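Local coordinates for protein Non-ribosomal peptide synthetase (Streptomyces halstedii, PDB 3WV4) that is a non-ribosomal peptide synthetase, the crystallised part of which belongs to the AMP-binding (ANL) superfamily of enzymes, at residues C116-P124 with A187-L198; L291-I299 with T323-F331. All coordinates share one frame; numbering follows the deposited sequence.

Interactions 1 and 2 lie in series along the chain and on opposite sides of its centre, their own centres 39 Å apart and their nearest atoms about 19 Å apart, so neither touches the other. Interaction 1 (116-124 with 187-198) is a buried parallel pairing of two short strands, joined by two backbone hydrogen bonds at F122 and extended by bridging waters. Interaction 2 (291-299 with 323-331) sits farther out, 24 Å from the chain centre against 15 Å, and packs two helices through apolar side chains. All four segments belong to the AMP-binding enzyme region: the first contact ties strand 121-124 to strand 195-200, and the second pairs helices beside the parallel strands 284-287 and 311-314.

Interaction 1 of 2, residues C116-P124 with A187-L198; sequences CRRGVVFVP and AVEVSPEDLAVL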
loop_
_atom_site.group_PDB
_atom_site.type_symbol
_atom_site.label_atom_id
_atom_site.label_comp_id
_atom_site.label_asym_id
_atom_site.label_seq_id
_atom_site.Cartn_x
_atom_site.Cartn_y
_atom_site.Cartn_z
ATOM N N CYS A 116 -8.248 -11.767 -1.729
ATOM C CA CYS A 116 -7.585 -11.862 -3.035
ATOM C C CYS A 116 -7.653 -13.299 -3.627
ATOM O O CYS A 116 -7.881 -13.467 -4.862
ATOM C CB CYS A 116 -6.130 -11.424 -2.901
ATOM S SG CYS A 116 -5.933 -9.626 -2.799
ATOM N N ARG A 117 -7.447 -14.304 -2.749
ATOM C CA ARG A 117 -7.423 -15.725 -3.129
ATOM C C ARG A 117 -8.776 -16.195 -3.656
ATOM O O ARG A 117 -8.863 -17.300 -4.196
ATOM C CB ARG A 117 -7.109 -16.612 -1.934
ATOM C CG ARG A 117 -5.688 -16.579 -1.450
ATOM C CD ARG A 117 -5.519 -17.462 -0.216
ATOM N NE ARG A 117 -5.433 -18.857 -0.644
ATOM C CZ ARG A 117 -6.397 -19.767 -0.529
ATOM N NH1 ARG A 117 -7.586 -19.497 0.054
ATOM N NH2 ARG A 117 -6.142 -20.992 -0.992
ATOM N N ARG A 118 -9.823 -15.404 -3.432
ATOM C CA ARG A 118 -11.147 -15.692 -3.959
ATOM C C ARG A 118 -11.586 -14.734 -5.020
ATOM O O ARG A 118 -12.752 -14.716 -5.382
ATOM C CB ARG A 118 -12.186 -15.752 -2.807
ATOM C CG ARG A 118 -11.951 -16.953 -1.904
ATOM C CD ARG A 118 -12.216 -18.257 -2.672
ATOM N NE ARG A 118 -11.923 -19.482 -1.909
ATOM C CZ ARG A 118 -10.831 -20.229 -2.041
ATOM N NH1 ARG A 118 -9.841 -19.881 -2.858
ATOM N NH2 ARG A 118 -10.703 -21.317 -1.304
ATOM N N GLY A 119 -10.681 -13.895 -5.501
ATOM C CA GLY A 119 -11.069 -12.829 -6.436
ATOM C C GLY A 119 -12.030 -11.831 -5.865
ATOM O O GLY A 119 -12.690 -11.101 -6.605
ATOM N N VAL A 120 -12.128 -11.765 -4.550
ATOM C CA VAL A 120 -13.013 -10.773 -3.897
ATOM C C VAL A 120 -12.212 -9.471 -3.764
ATOM O O VAL A 120 -10.977 -9.460 -3.572
ATOM C CB VAL A 120 -13.480 -11.336 -2.522
ATOM C CG1 VAL A 120 -14.150 -10.315 -1.614
ATOM C CG2 VAL A 120 -14.407 -12.488 -2.767
ATOM N N VAL A 121 -12.922 -8.367 -3.861
ATOM C CA VAL A 121 -12.323 -7.062 -3.855
ATOM C C VAL A 121 -12.311 -6.419 -2.482
ATOM O O VAL A 121 -13.358 -6.145 -1.913
ATOM C CB VAL A 121 -13.036 -6.132 -4.851
ATOM C CG1 VAL A 121 -12.247 -4.833 -4.983
ATOM C CG2 VAL A 121 -13.132 -6.826 -6.199
ATOM N N PHE A 122 -11.109 -6.107 -2.016
ATOM C CA PHE A 122 -10.832 -5.503 -0.732
ATOM C C PHE A 122 -10.976 -3.989 -0.842
ATOM O O PHE A 122 -10.326 -3.359 -1.707
ATOM C CB PHE A 122 -9.394 -5.855 -0.412
ATOM C CG PHE A 122 -8.921 -5.470 0.962
ATOM C CD1 PHE A 122 -9.418 -6.105 2.091
ATOM C CD2 PHE A 122 -7.896 -4.535 1.124
ATOM C CE1 PHE A 122 -8.939 -5.804 3.345
ATOM C CE2 PHE A 122 -7.424 -4.201 2.387
ATOM C CZ PHE A 122 -7.966 -4.843 3.508
ATOM N N VAL A 123 -11.808 -3.415 0.036
ATOM C CA VAL A 123 -12.104 -1.959 0.077
ATOM C C VAL A 123 -11.837 -1.458 1.482
ATOM O O VAL A 123 -12.719 -1.435 2.311
ATOM C CB VAL A 123 -13.563 -1.661 -0.276
ATOM C CG1 VAL A 123 -13.773 -0.160 -0.526
ATOM C CG2 VAL A 123 -13.992 -2.422 -1.507
ATOM N N PRO A 124 -10.584 -1.125 1.782
ATOM C CA PRO A 124 -10.209 -0.714 3.121
ATOM C C PRO A 124 -10.566 0.744 3.419
ATOM O O PRO A 124 -10.375 1.603 2.535
ATOM C CB PRO A 124 -8.696 -0.855 3.103
ATOM C CG PRO A 124 -8.308 -0.597 1.673
ATOM C CD PRO A 124 -9.452 -1.070 0.832
ATOM N N ALA A 187 -7.633 -23.558 -4.339
ATOM C CA ALA A 187 -7.552 -22.385 -5.215
ATOM C C ALA A 187 -8.863 -22.240 -5.937
ATOM O O ALA A 187 -9.700 -23.119 -5.901
ATOM C CB ALA A 187 -6.431 -22.533 -6.216
ATOM N N VAL A 188 -9.036 -21.103 -6.589
ATOM C CA VAL A 188 -10.216 -20.823 -7.353
ATOM C C VAL A 188 -9.695 -19.965 -8.474
ATOM O O VAL A 188 -8.641 -19.373 -8.320
ATOM C CB VAL A 188 -11.207 -20.055 -6.464
ATOM C CG1 VAL A 188 -11.558 -18.680 -7.017
ATOM C CG2 VAL A 188 -12.411 -20.890 -6.114
ATOM N N GLU A 189 -10.433 -19.887 -9.578
ATOM C CA GLU A 189 -10.082 -19.073 -10.724
ATOM C C GLU A 189 -10.076 -17.586 -10.379
ATOM O O GLU A 189 -11.091 -17.043 -10.001
ATOM C CB GLU A 189 -11.089 -19.352 -11.866
ATOM C CG GLU A 189 -11.017 -18.432 -13.110
ATOM C CD GLU A 189 -10.077 -18.924 -14.206
ATOM O OE1 GLU A 189 -9.142 -19.701 -13.915
ATOM O OE2 GLU A 189 -10.273 -18.508 -15.367
ATOM N N VAL A 190 -8.916 -16.951 -10.505
ATOM C CA VAL A 190 -8.811 -15.488 -10.415
ATOM C C VAL A 190 -7.930 -15.012 -11.547
ATOM O O VAL A 190 -6.853 -15.569 -11.766
ATOM C CB VAL A 190 -8.163 -15.070 -9.095
ATOM C CG1 VAL A 190 -8.008 -13.544 -9.025
ATOM C CG2 VAL A 190 -8.972 -15.615 -7.931
ATOM N N SER A 191 -8.378 -14.009 -12.277
ATOM C CA SER A 191 -7.597 -13.524 -13.428
ATOM C C SER A 191 -6.680 -12.422 -12.960
ATOM O O SER A 191 -7.049 -11.665 -12.067
ATOM C CB SER A 191 -8.518 -12.980 -14.521
ATOM O OG SER A 191 -7.765 -12.241 -15.457
ATOM N N PRO A 192 -5.485 -12.311 -13.562
ATOM C CA PRO A 192 -4.621 -11.178 -13.272
ATOM C C PRO A 192 -5.286 -9.845 -13.529
ATOM O O PRO A 192 -4.839 -8.823 -12.976
ATOM C CB PRO A 192 -3.481 -11.373 -14.242
ATOM C CG PRO A 192 -3.359 -12.879 -14.295
ATOM C CD PRO A 192 -4.768 -13.367 -14.300
ATOM N N GLU A 193 -6.335 -9.844 -14.365
ATOM C CA GLU A 193 -7.053 -8.612 -14.677
ATOM C C GLU A 193 -8.154 -8.334 -13.708
ATOM O O GLU A 193 -8.747 -7.294 -13.760
ATOM C CB GLU A 193 -7.628 -8.690 -16.083
ATOM C CG GLU A 193 -6.549 -8.680 -17.164
ATOM C CD GLU A 193 -7.067 -9.075 -18.544
ATOM O OE1 GLU A 193 -7.832 -8.303 -19.140
ATOM O OE2 GLU A 193 -6.709 -10.169 -19.018
ATOM N N ASP A 194 -8.460 -9.274 -12.826
ATOM C CA ASP A 194 -9.498 -9.039 -11.810
ATOM C C ASP A 194 -9.075 -7.966 -10.836
ATOM O O ASP A 194 -7.910 -7.871 -10.433
ATOM C CB ASP A 194 -9.779 -10.300 -11.003
ATOM C CG ASP A 194 -10.581 -11.338 -11.783
ATOM O OD1 ASP A 194 -11.184 -11.016 -12.814
ATOM O OD2 ASP A 194 -10.606 -12.496 -11.339
ATOM N N LEU A 195 -10.044 -7.155 -10.460
ATOM C CA LEU A 195 -9.885 -6.189 -9.395
ATOM C C LEU A 195 -9.542 -6.855 -8.080
ATOM O O LEU A 195 -10.161 -7.839 -7.703
ATOM C CB LEU A 195 -11.163 -5.381 -9.223
ATOM C CG LEU A 195 -11.558 -4.522 -10.421
ATOM C CD1 LEU A 195 -12.664 -3.572 -9.973
ATOM C CD2 LEU A 195 -10.347 -3.742 -10.914
ATOM N N ALA A 196 -8.545 -6.305 -7.398
ATOM C CA ALA A 196 -8.139 -6.782 -6.081
ATOM C C ALA A 196 -8.426 -5.759 -4.987
ATOM O O ALA A 196 -8.816 -6.124 -3.852
ATOM C CB ALA A 196 -6.649 -7.097 -6.105
ATOM N N VAL A 197 -8.222 -4.474 -5.288
ATOM C CA VAL A 197 -8.420 -3.420 -4.293
ATOM C C VAL A 197 -9.104 -2.214 -4.881
ATOM O O VAL A 197 -8.877 -1.883 -6.064
ATOM C CB VAL A 197 -7.050 -2.968 -3.734
ATOM C CG1 VAL A 197 -7.137 -1.977 -2.610
ATOM C CG2 VAL A 197 -6.177 -4.131 -3.271
ATOM N N LEU A 198 -9.982 -1.573 -4.082
ATOM C CA LEU A 198 -10.461 -0.221 -4.364
ATOM C C LEU A 198 -9.881 0.694 -3.350
ATOM O O LEU A 198 -10.038 0.487 -2.149
ATOM C CB LEU A 198 -12.003 -0.076 -4.271
ATOM C CG LEU A 198 -12.885 -0.941 -5.181
ATOM C CD1 LEU A 198 -14.329 -0.459 -5.111
ATOM C CD2 LEU A 198 -12.404 -0.946 -6.641
HETATM O O HOH W 1 -7.308 -18.841 -5.707
HETATM O O HOH W 2 -12.117 -9.463 -8.510
HETATM O O HOH W 3 -9.531 -10.036 -6.100
HETATM O O HOH W 4 -10.450 2.300 -0.008
#
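Two nearly straight backbone hydrogen bonds join F122 to the neighbouring strand: its N donates to A196 O at 2.9 Å, and its O accepts from L198 N. The same F122 O also receives a CA-H...O contact from V197. The short segments 121-124 and 195-198 run parallel, 9° apart, but F122-V197 is a single bridge. A196 and V197 form a classic beta bulge opposite C213, on the antiparallel partner strand 210-214.

Water continues the link on both sides of the bridge. One molecule donates to G119 O and L195 O, a second to V120 O and the same L195 O, and a third to P124 O and L198 O. Farther out, a fourth donates to R117 O and accepts from V188 N.

Ahead of the strand, a Schellman motif with G119 as its C-prime residue ends helix 106-116, and V190 packs against this turn, its CG2 3.4 Å from G119 N.

Apolar contacts flank the bridge. V121 spreads its branches, CG2 reaching L195 CB at 3.9 Å and CG1 reaching L198 CG; V123 lies alongside L198, pointing the same way.

V188 lies over one guanidinium face of R118, its CB 3.9 Å from NH1. Bent at chi2 (-66°), R118 also donates from NH1 to R117 O within segment 116-124, while D88 and E186 O hold its other nitrogens.

Interaction 2 of 2, residues L291-I299 with T323-F331; sequences LASMLTTLI and TIDALRSAF
The short helical segments 291-299 and 323-330 approach to 9.4 Å between axes and run in broadly the same direction, crossing at 45°, with S293 near T323, T296 near A326 and I299 near A330. Small side chains permit the closest meetings. At the N-terminal end, A292 CB touches T323 CG2 at 3.5 Å. One turn on, T296 sets its methyl against the A326 methyl, CG2 to CB also 3.5 Å, and the same CG2 reaches L327 CD2 at 3.9 Å. With chi1 at 54°, T296 OG1 sits between the backbone N and the carbonyl carbon; this rotamer puts OG1 on S293 O, to which it donates at 2.7 Å, and leaves CG2 directed at A326. S293 O also accepts from T297 OG1 and T297 N, so three donors gather on one carbonyl.

Toward the C-terminal end larger groups, I299 and the F331 ring, take part beside the small A330. I299 divides its work, CG2 resting on A330 CB at 3.6 Å while the longer branch carries CD1 to F331 CZ at 3.8 Å. From the preceding turn, L295 reaches the same ring, its CD2 lying 4.1 Å from F331 CE1. Both aliphatic chains cross the phenylalanine obliquely. F331 is the first residue to leave helical geometry after helix 321-330, and its ring also meets that of F312 on strand 311-314; L295 and L327 touch F312 too, so the inner side of the helix pair faces the parallel strands.

Contact between the helices is therefore mainly methyl against methyl and methyl against ring, with the T296 hydroxyl satisfied within its own helix. This chemistry suggests that apolar contact, over a partly buried interface, does most of the holding.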
loop_
_atom_site.group_PDB
_atom_site.type_symbol
_atom_site.label_atom_id
_atom_site.label_comp_id
_atom_site.label_asym_id
_atom_site.label_seq_id
_atom_site.Cartn_x
_atom_site.Cartn_y
_atom_site.Cartn_z
ATOM N N LEU A 291 5.963 12.432 10.731
ATOM C CA LEU A 291 6.659 11.354 11.447
ATOM C C LEU A 291 8.197 11.498 11.513
ATOM O O LEU A 291 8.824 11.162 12.524
ATOM C CB LEU A 291 6.305 10.003 10.826
ATOM C CG LEU A 291 6.770 8.746 11.557
ATOM C CD1 LEU A 291 6.397 8.778 13.022
ATOM C CD2 LEU A 291 6.186 7.486 10.896
ATOM N N ALA A 292 8.817 11.967 10.439
ATOM C CA ALA A 292 10.280 12.170 10.461
ATOM C C ALA A 292 10.750 13.234 11.518
ATOM O O ALA A 292 11.715 12.990 12.259
ATOM C CB ALA A 292 10.749 12.545 9.090
ATOM N N SER A 293 10.081 14.398 11.566
ATOM C CA SER A 293 10.397 15.463 12.543
ATOM C C SER A 293 10.221 14.963 13.964
ATOM O O SER A 293 11.076 15.180 14.803
ATOM C CB SER A 293 9.471 16.664 12.404
ATOM O OG SER A 293 9.174 16.898 11.068
ATOM N N MET A 294 9.134 14.274 14.217
ATOM C CA MET A 294 8.911 13.668 15.532
ATOM C C MET A 294 10.081 12.732 15.889
ATOM O O MET A 294 10.574 12.757 17.024
ATOM C CB MET A 294 7.606 12.889 15.542
ATOM C CG MET A 294 7.013 12.567 16.915
ATOM S SD MET A 294 5.780 11.211 16.914
ATOM C CE MET A 294 4.772 11.560 15.453
ATOM N N LEU A 295 10.510 11.905 14.925
ATOM C CA LEU A 295 11.632 11.005 15.152
ATOM C C LEU A 295 12.971 11.727 15.457
ATOM O O LEU A 295 13.738 11.296 16.299
ATOM C CB LEU A 295 11.827 10.042 13.961
ATOM C CG LEU A 295 12.889 8.904 14.131
ATOM C CD1 LEU A 295 12.869 8.259 15.510
ATOM C CD2 LEU A 295 12.838 7.789 13.087
ATOM N N THR A 296 13.253 12.812 14.768
ATOM C CA THR A 296 14.495 13.556 15.005
ATOM C C THR A 296 14.460 14.298 16.371
ATOM O O THR A 296 15.455 14.327 17.096
ATOM C CB THR A 296 14.718 14.556 13.886
ATOM O OG1 THR A 296 13.553 15.372 13.764
ATOM C CG2 THR A 296 14.972 13.815 12.539
ATOM N N THR A 297 13.299 14.859 16.705
ATOM C CA THR A 297 12.993 15.433 18.019
ATOM C C THR A 297 13.172 14.385 19.164
ATOM O O THR A 297 13.874 14.659 20.155
ATOM C CB THR A 297 11.564 16.016 17.962
ATOM O OG1 THR A 297 11.548 17.070 16.990
ATOM C CG2 THR A 297 11.082 16.551 19.298
ATOM N N LEU A 298 12.613 13.179 18.975
ATOM C CA LEU A 298 12.713 12.103 19.984
ATOM C C LEU A 298 14.130 11.537 20.178
ATOM O O LEU A 298 14.483 11.052 21.266
ATOM C CB LEU A 298 11.777 10.926 19.683
ATOM C CG LEU A 298 10.283 10.949 19.965
ATOM C CD1 LEU A 298 9.672 12.324 19.900
ATOM C CD2 LEU A 298 9.549 10.003 19.016
ATOM N N ILE A 299 14.930 11.578 19.127
ATOM C CA ILE A 299 16.237 10.901 19.158
ATOM C C ILE A 299 17.243 11.624 20.052
ATOM O O ILE A 299 18.075 10.971 20.671
ATOM C CB ILE A 299 16.794 10.664 17.737
ATOM C CG1 ILE A 299 17.804 9.512 17.747
ATOM C CG2 ILE A 299 17.381 11.929 17.147
ATOM C CD1 ILE A 299 17.208 8.154 18.019
ATOM N N THR A 323 15.211 18.283 8.092
ATOM C CA THR A 323 14.806 16.987 8.582
ATOM C C THR A 323 15.746 15.925 8.019
ATOM O O THR A 323 16.180 15.045 8.733
ATOM C CB THR A 323 13.357 16.672 8.206
ATOM O OG1 THR A 323 12.515 17.683 8.729
ATOM C CG2 THR A 323 12.919 15.316 8.771
ATOM N N ILE A 324 16.082 16.060 6.742
ATOM C CA ILE A 324 16.969 15.120 6.093
ATOM C C ILE A 324 18.268 15.036 6.856
ATOM O O ILE A 324 18.722 13.948 7.193
ATOM C CB ILE A 324 17.237 15.493 4.622
ATOM C CG1 ILE A 324 15.923 15.447 3.820
ATOM C CG2 ILE A 324 18.249 14.539 3.994
ATOM C CD1 ILE A 324 16.039 16.181 2.480
ATOM N N ASP A 325 18.829 16.196 7.160
ATOM C CA ASP A 325 20.113 16.307 7.817
ATOM C C ASP A 325 20.031 15.683 9.193
ATOM O O ASP A 325 20.939 14.940 9.607
ATOM C CB ASP A 325 20.554 17.771 7.931
ATOM C CG ASP A 325 20.920 18.416 6.568
ATOM O OD1 ASP A 325 21.150 17.700 5.550
ATOM O OD2 ASP A 325 20.937 19.680 6.518
ATOM N N ALA A 326 18.928 15.946 9.885
ATOM C CA ALA A 326 18.783 15.487 11.249
ATOM C C ALA A 326 18.701 13.959 11.290
ATOM O O ALA A 326 19.203 13.323 12.208
ATOM C CB ALA A 326 17.551 16.088 11.839
ATOM N N LEU A 327 18.060 13.380 10.280
ATOM C CA LEU A 327 17.907 11.955 10.230
ATOM C C LEU A 327 19.264 11.328 9.978
ATOM O O LEU A 327 19.581 10.292 10.546
ATOM C CB LEU A 327 17.001 11.546 9.083
ATOM C CG LEU A 327 15.497 11.605 9.268
ATOM C CD1 LEU A 327 14.899 11.369 7.888
ATOM C CD2 LEU A 327 14.944 10.642 10.327
ATOM N N ARG A 328 20.034 11.944 9.091
ATOM C CA ARG A 328 21.325 11.379 8.725
ATOM C C ARG A 328 22.295 11.446 9.893
ATOM O O ARG A 328 23.092 10.534 10.102
ATOM C CB ARG A 328 21.897 12.067 7.511
ATOM C CG ARG A 328 21.321 11.526 6.232
ATOM C CD ARG A 328 21.844 12.301 5.043
ATOM N NE ARG A 328 21.223 11.802 3.827
ATOM C CZ ARG A 328 20.866 12.561 2.789
ATOM N NH1 ARG A 328 21.046 13.861 2.834
ATOM N NH2 ARG A 328 20.320 12.014 1.687
ATOM N N SER A 329 22.173 12.525 10.671
ATOM C CA SER A 329 22.983 12.713 11.836
ATOM C C SER A 329 22.648 11.674 12.938
ATOM O O SER A 329 23.540 11.105 13.536
ATOM C CB SER A 329 22.800 14.154 12.328
ATOM O OG SER A 329 23.607 14.435 13.437
ATOM N N ALA A 330 21.366 11.403 13.120
ATOM C CA ALA A 330 20.890 10.444 14.111
ATOM C C ALA A 330 21.086 8.997 13.670
ATOM O O ALA A 330 21.404 8.165 14.502
ATOM C CB ALA A 330 19.431 10.691 14.439
ATOM N N PHE A 331 20.949 8.730 12.376
ATOM C CA PHE A 331 21.119 7.398 11.789
ATOM C C PHE A 331 22.045 7.447 10.563
ATOM O O PHE A 331 21.568 7.407 9.422
ATOM C CB PHE A 331 19.784 6.915 11.338
ATOM C CG PHE A 331 18.734 6.994 12.410
ATOM C CD1 PHE A 331 17.832 8.017 12.426
ATOM C CD2 PHE A 331 18.681 6.014 13.436
ATOM C CE1 PHE A 331 16.889 8.087 13.413
ATOM C CE2 PHE A 331 17.709 6.072 14.419
ATOM C CZ PHE A 331 16.807 7.126 14.415
#